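Local coordinates for phosphoserine phosphatase (Homo sapiens, PDB 6HYY), which hydrolyses O-phosphoserine to serine and phosphate, the last step of serine biosynthesis, as a magnesium-dependent phosphatase of the haloacid dehalogenase family, at residues L58-V72 against N129-F142. Sequence-based numbering, arbitrary orientation.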
loop_
_atom_site.group_PDB
_atom_site.type_symbol
_atom_site.label_atom_id
_atom_site.label_comp_id
_atom_site.label_asym_id
_atom_site.label_seq_id
_atom_site.Cartn_x
_atom_site.Cartn_y
_atom_site.Cartn_z
ATOM N N LEU A 58 6.859 11.976 6.869
ATOM C CA LEU A 58 6.630 10.871 7.790
ATOM C C LEU A 58 7.119 11.217 9.192
ATOM O O LEU A 58 6.419 10.972 10.183
ATOM C CB LEU A 58 7.325 9.608 7.270
ATOM C CG LEU A 58 6.999 8.322 8.029
ATOM C CD1 LEU A 58 5.503 8.062 8.013
ATOM C CD2 LEU A 58 7.773 7.135 7.457
ATOM N N THR A 59 8.331 11.767 9.293
ATOM C CA THR A 59 8.876 12.144 10.596
ATOM C C THR A 59 7.956 13.118 11.315
ATOM O O THR A 59 7.664 12.955 12.506
ATOM C CB THR A 59 10.266 12.757 10.417
ATOM O OG1 THR A 59 11.122 11.815 9.765
ATOM C CG2 THR A 59 10.863 13.128 11.768
ATOM N N GLU A 60 7.463 14.129 10.592
ATOM C CA GLU A 60 6.639 15.159 11.220
ATOM C C GLU A 60 5.300 14.609 11.695
ATOM O O GLU A 60 4.804 15.013 12.752
ATOM C CB GLU A 60 6.423 16.317 10.250
ATOM C CG GLU A 60 7.694 17.031 9.860
ATOM C CD GLU A 60 7.506 17.884 8.625
ATOM O OE1 GLU A 60 8.423 18.663 8.287
ATOM O OE2 GLU A 60 6.435 17.772 7.992
ATOM N N ARG A 61 4.684 13.708 10.924
ATOM C CA ARG A 61 3.416 13.138 11.365
ATOM C C ARG A 61 3.618 12.260 12.591
ATOM O O ARG A 61 2.844 12.329 13.549
ATOM C CB ARG A 61 2.767 12.336 10.233
ATOM C CG ARG A 61 2.069 13.183 9.179
ATOM C CD ARG A 61 1.598 12.339 7.992
ATOM N NE ARG A 61 2.703 11.912 7.137
ATOM C CZ ARG A 61 2.553 11.151 6.054
ATOM N NH1 ARG A 61 1.343 10.733 5.702
ATOM N NH2 ARG A 61 3.603 10.796 5.326
ATOM N N LEU A 62 4.668 11.431 12.579
ATOM C CA LEU A 62 4.939 10.579 13.729
ATOM C C LEU A 62 5.336 11.399 14.951
ATOM O O LEU A 62 5.038 11.000 16.086
ATOM C CB LEU A 62 6.019 9.559 13.371
ATOM C CG LEU A 62 5.506 8.425 12.471
ATOM C CD1 LEU A 62 6.665 7.603 11.924
ATOM C CD2 LEU A 62 4.525 7.542 13.216
ATOM N N ALA A 63 5.981 12.550 14.744
ATOM C CA ALA A 63 6.302 13.422 15.869
ATOM C C ALA A 63 5.040 13.920 16.569
ATOM O O ALA A 63 5.044 14.112 17.791
ATOM C CB ALA A 63 7.163 14.595 15.398
ATOM N N LEU A 64 3.951 14.126 15.824
ATOM C CA LEU A 64 2.682 14.475 16.461
ATOM C C LEU A 64 1.986 13.262 17.067
ATOM O O LEU A 64 1.305 13.390 18.094
ATOM C CB LEU A 64 1.743 15.145 15.461
ATOM C CG LEU A 64 2.207 16.445 14.805
ATOM C CD1 LEU A 64 1.140 16.953 13.852
ATOM C CD2 LEU A 64 2.551 17.504 15.850
ATOM N N ILE A 65 2.131 12.087 16.452
ATOM C CA ILE A 65 1.402 10.910 16.910
ATOM C C ILE A 65 2.074 10.292 18.132
ATOM O O ILE A 65 1.404 9.950 19.112
ATOM C CB ILE A 65 1.270 9.890 15.764
ATOM C CG1 ILE A 65 0.453 10.482 14.612
ATOM C CG2 ILE A 65 0.658 8.598 16.257
ATOM C CD1 ILE A 65 0.594 9.712 13.295
ATOM N N GLN A 66 3.392 10.108 18.073
ATOM C CA GLN A 66 4.152 9.423 19.114
ATOM C C GLN A 66 3.503 8.095 19.507
ATOM O O GLN A 66 3.179 7.878 20.684
ATOM C CB GLN A 66 4.323 10.317 20.334
ATOM C CG GLN A 66 4.913 11.672 20.022
ATOM C CD GLN A 66 6.358 11.787 20.448
ATOM O OE1 GLN A 66 6.724 11.389 21.557
ATOM N NE2 GLN A 66 7.189 12.345 19.577
ATOM N N PRO A 67 3.305 7.181 18.561
ATOM C CA PRO A 67 2.505 5.988 18.847
ATOM C C PRO A 67 3.260 5.011 19.734
ATOM O O PRO A 67 4.396 4.629 19.443
ATOM C CB PRO A 67 2.249 5.396 17.458
ATOM C CG PRO A 67 3.457 5.799 16.682
ATOM C CD PRO A 67 3.841 7.167 17.186
ATOM N N SER A 68 2.612 4.593 20.812
ATOM C CA SER A 68 3.198 3.556 21.637
ATOM C C SER A 68 2.893 2.187 21.041
ATOM O O SER A 68 1.982 2.025 20.225
ATOM C CB SER A 68 2.670 3.650 23.073
ATOM O OG SER A 68 1.375 3.091 23.176
ATOM N N ARG A 69 3.678 1.190 21.448
ATOM C CA ARG A 69 3.427 -0.159 20.960
ATOM C C ARG A 69 2.029 -0.626 21.347
ATOM O O ARG A 69 1.334 -1.263 20.546
ATOM C CB ARG A 69 4.487 -1.134 21.476
ATOM C CG ARG A 69 4.345 -2.516 20.858
ATOM C CD ARG A 69 5.443 -3.481 21.276
ATOM N NE ARG A 69 5.283 -4.751 20.572
ATOM C CZ ARG A 69 4.463 -5.724 20.959
ATOM N NH1 ARG A 69 3.732 -5.581 22.057
ATOM N NH2 ARG A 69 4.372 -6.840 20.247
ATOM N N GLU A 70 1.592 -0.299 22.568
ATOM C CA GLU A 70 0.241 -0.652 22.998
ATOM C C GLU A 70 -0.824 0.029 22.146
ATOM O O GLU A 70 -1.869 -0.564 21.874
ATOM C CB GLU A 70 0.055 -0.296 24.477
ATOM C CG GLU A 70 -1.374 -0.403 24.986
ATOM C CD GLU A 70 -1.448 -0.616 26.491
ATOM O OE1 GLU A 70 -0.404 -0.489 27.170
ATOM O OE2 GLU A 70 -2.551 -0.919 26.993
ATOM N N GLN A 71 -0.578 1.261 21.702
ATOM C CA GLN A 71 -1.557 1.932 20.853
ATOM C C GLN A 71 -1.610 1.296 19.469
ATOM O O GLN A 71 -2.685 1.186 18.869
ATOM C CB GLN A 71 -1.239 3.419 20.744
ATOM C CG GLN A 71 -1.584 4.205 22.008
ATOM C CD GLN A 71 -1.116 5.649 21.956
ATOM O OE1 GLN A 71 0.017 5.943 21.571
ATOM N NE2 GLN A 71 -1.999 6.567 22.343
ATOM N N VAL A 72 -0.461 0.882 18.940
ATOM C CA VAL A 72 -0.480 0.175 17.667
ATOM C C VAL A 72 -1.211 -1.146 17.824
ATOM O O VAL A 72 -2.040 -1.517 16.984
ATOM C CB VAL A 72 0.951 -0.017 17.133
ATOM C CG1 VAL A 72 0.924 -0.885 15.884
ATOM C CG2 VAL A 72 1.599 1.329 16.846
ATOM N N ASN A 129 7.116 0.610 6.133
ATOM C CA ASN A 129 7.989 1.215 7.125
ATOM C C ASN A 129 7.882 0.469 8.453
ATOM O O ASN A 129 6.914 -0.239 8.721
ATOM C CB ASN A 129 7.659 2.693 7.263
ATOM C CG ASN A 129 8.137 3.461 6.069
ATOM O OD1 ASN A 129 9.283 3.280 5.649
ATOM N ND2 ASN A 129 7.269 4.255 5.469
ATOM N N ARG A 130 8.931 0.583 9.268
ATOM C CA ARG A 130 9.037 -0.175 10.514
ATOM C C ARG A 130 9.141 0.817 11.661
ATOM O O ARG A 130 10.126 1.554 11.750
ATOM C CB ARG A 130 10.250 -1.103 10.507
ATOM C CG ARG A 130 10.233 -2.172 9.441
ATOM C CD ARG A 130 11.374 -3.144 9.687
ATOM N NE ARG A 130 11.018 -4.135 10.695
ATOM C CZ ARG A 130 11.834 -5.095 11.122
ATOM N NH1 ARG A 130 13.065 -5.187 10.628
ATOM N NH2 ARG A 130 11.411 -5.965 12.032
ATOM N N LEU A 131 8.127 0.845 12.520
ATOM C CA LEU A 131 8.197 1.677 13.716
ATOM C C LEU A 131 9.172 1.081 14.730
ATOM O O LEU A 131 9.346 -0.137 14.819
ATOM C CB LEU A 131 6.815 1.816 14.351
ATOM C CG LEU A 131 5.758 2.597 13.578
ATOM C CD1 LEU A 131 4.399 2.393 14.240
ATOM C CD2 LEU A 131 6.109 4.061 13.501
ATOM N N LYS A 132 9.800 1.962 15.509
ATOM C CA LYS A 132 10.688 1.580 16.598
ATOM C C LYS A 132 10.073 1.996 17.931
ATOM O O LYS A 132 9.396 3.023 18.025
ATOM C CB LYS A 132 12.077 2.221 16.444
ATOM C CG LYS A 132 12.845 1.799 15.185
ATOM C CD LYS A 132 14.237 2.426 15.127
ATOM C CE LYS A 132 14.980 2.035 13.853
ATOM N NZ LYS A 132 16.379 2.551 13.819
ATOM N N PHE A 133 10.318 1.179 18.953
ATOM C CA PHE A 133 9.792 1.399 20.290
ATOM C C PHE A 133 10.889 1.165 21.320
ATOM O O PHE A 133 11.760 0.311 21.147
ATOM C CB PHE A 133 8.613 0.471 20.579
ATOM C CG PHE A 133 7.561 0.488 19.512
ATOM C CD1 PHE A 133 6.579 1.467 19.505
ATOM C CD2 PHE A 133 7.566 -0.467 18.505
ATOM C CE1 PHE A 133 5.605 1.491 18.523
ATOM C CE2 PHE A 133 6.596 -0.452 17.515
ATOM C CZ PHE A 133 5.621 0.525 17.521
ATOM N N TYR A 134 10.832 1.929 22.404
ATOM C CA TYR A 134 11.725 1.653 23.515
ATOM C C TYR A 134 11.217 0.452 24.308
ATOM O O TYR A 134 10.144 -0.097 24.049
ATOM C CB TYR A 134 11.879 2.901 24.383
ATOM C CG TYR A 134 12.606 4.015 23.669
ATOM C CD1 TYR A 134 13.914 3.839 23.234
ATOM C CD2 TYR A 134 11.988 5.235 23.419
ATOM C CE1 TYR A 134 14.594 4.839 22.583
ATOM C CE2 TYR A 134 12.667 6.256 22.765
ATOM C CZ TYR A 134 13.974 6.046 22.345
ATOM O OH TYR A 134 14.676 7.030 21.691
ATOM N N PHE A 135 12.011 0.032 25.296
ATOM C CA PHE A 135 11.681 -1.163 26.065
ATOM C C PHE A 135 10.291 -1.061 26.689
ATOM O O PHE A 135 9.563 -2.058 26.765
ATOM C CB PHE A 135 12.756 -1.388 27.133
ATOM C CG PHE A 135 12.610 -2.674 27.883
ATOM C CD1 PHE A 135 12.920 -3.880 27.284
ATOM C CD2 PHE A 135 12.157 -2.677 29.199
ATOM C CE1 PHE A 135 12.793 -5.068 27.973
ATOM C CE2 PHE A 135 12.026 -3.859 29.897
ATOM C CZ PHE A 135 12.342 -5.058 29.290
ATOM N N ASN A 136 9.906 0.139 27.128
ATOM C CA ASN A 136 8.619 0.386 27.764
ATOM C C ASN A 136 7.504 0.642 26.759
ATOM O O ASN A 136 6.371 0.924 27.165
ATOM C CB ASN A 136 8.722 1.572 28.740
ATOM C CG ASN A 136 8.956 2.919 28.039
ATOM O OD1 ASN A 136 9.292 2.991 26.852
ATOM N ND2 ASN A 136 8.784 4.002 28.794
ATOM N N GLY A 137 7.793 0.548 25.464
ATOM C CA GLY A 137 6.786 0.712 24.438
ATOM C C GLY A 137 6.700 2.093 23.822
ATOM O O GLY A 137 5.971 2.257 22.834
ATOM N N GLU A 138 7.405 3.083 24.369
ATOM C CA GLU A 138 7.324 4.446 23.859
ATOM C C GLU A 138 7.882 4.542 22.442
ATOM O O GLU A 138 8.837 3.856 22.075
ATOM C CB GLU A 138 8.095 5.414 24.759
ATOM C CG GLU A 138 7.543 5.586 26.169
ATOM C CD GLU A 138 8.301 6.663 26.944
ATOM O OE1 GLU A 138 7.807 7.101 28.005
ATOM O OE2 GLU A 138 9.388 7.082 26.480
ATOM N N TYR A 139 7.282 5.430 21.653
ATOM C CA TYR A 139 7.717 5.635 20.276
ATOM C C TYR A 139 9.183 6.052 20.225
ATOM O O TYR A 139 9.606 6.987 20.912
ATOM C CB TYR A 139 6.838 6.695 19.608
ATOM C CG TYR A 139 7.358 7.178 18.277
ATOM C CD1 TYR A 139 7.355 6.341 17.170
ATOM C CD2 TYR A 139 7.839 8.473 18.121
ATOM C CE1 TYR A 139 7.829 6.772 15.949
ATOM C CE2 TYR A 139 8.319 8.915 16.899
ATOM C CZ TYR A 139 8.306 8.056 15.815
ATOM O OH TYR A 139 8.789 8.487 14.600
ATOM N N ALA A 140 9.966 5.351 19.401
ATOM C CA ALA A 140 11.400 5.586 19.312
ATOM C C ALA A 140 11.876 5.926 17.904
ATOM O O ALA A 140 13.088 5.975 17.676
ATOM C CB ALA A 140 12.163 4.361 19.823
ATOM N N GLY A 141 10.972 6.152 16.948
ATOM C CA GLY A 141 11.405 6.478 15.597
ATOM C C GLY A 141 10.967 5.455 14.562
ATOM O O GLY A 141 10.031 4.694 14.805
ATOM N N PHE A 142 11.647 5.417 13.412
ATOM C CA PHE A 142 11.322 4.423 12.396
ATOM C C PHE A 142 12.581 4.081 11.606
ATOM O O PHE A 142 13.572 4.819 11.628
ATOM C CB PHE A 142 10.186 4.911 11.473
ATOM C CG PHE A 142 10.530 6.122 10.669
ATOM C CD1 PHE A 142 10.324 7.396 11.179
ATOM C CD2 PHE A 142 11.069 5.997 9.395
ATOM C CE1 PHE A 142 10.651 8.512 10.442
ATOM C CE2 PHE A 142 11.389 7.116 8.648
ATOM C CZ PHE A 142 11.188 8.373 9.170
HETATM O O HOH W 1 9.294 11.281 14.279
HETATM O O HOH W 2 4.892 6.934 22.741
#
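The carbonyl oxygen of G137 takes the amide of R69 at 2.9 Å from N to O; the donor lies in the carbonyl plane, on a lone pair, and S68 CA leans on the same oxygen with a CA-H...O contact. The amide belongs to the first turn of helix 69-78, where S68 and Q71 form a capping box, so the hairpin turn Y134-G137 is tied directly to that helix start. Alongside, R69 CB sits over one face of the F133 ring, 4.0 Å from its centroid, while P67 O, buried and without a hydrogen-bond partner, meets that ring's edge. Strands 131-133 and 139-142 form the antiparallel hairpin at one margin of the Rossmann-like HAD sheet, and helices 54-65 and 69-78, the former probably part of the helical cap as in related HAD phosphatases, pack against it. Y139 fills the middle: its ring swings away from its own backbone N (chi1 169°) and lies obliquely against P67, with P67 CD 3.6 Å from Y139 CD1, and its OH comes against L62 CB. Water 1 joins that hydroxyl to T59 O, and water 2 joins Y139 N to Q66 O. A leucine here would probably leave water 1 without its hydroxyl partner and open a gap beside P67 and L62. Further along, L58 CD2 lies over a face of F142, 4.0 Å from the centroid, and also touches N129 ND2, which hydrogen-bonds G106 O in the serine pocket.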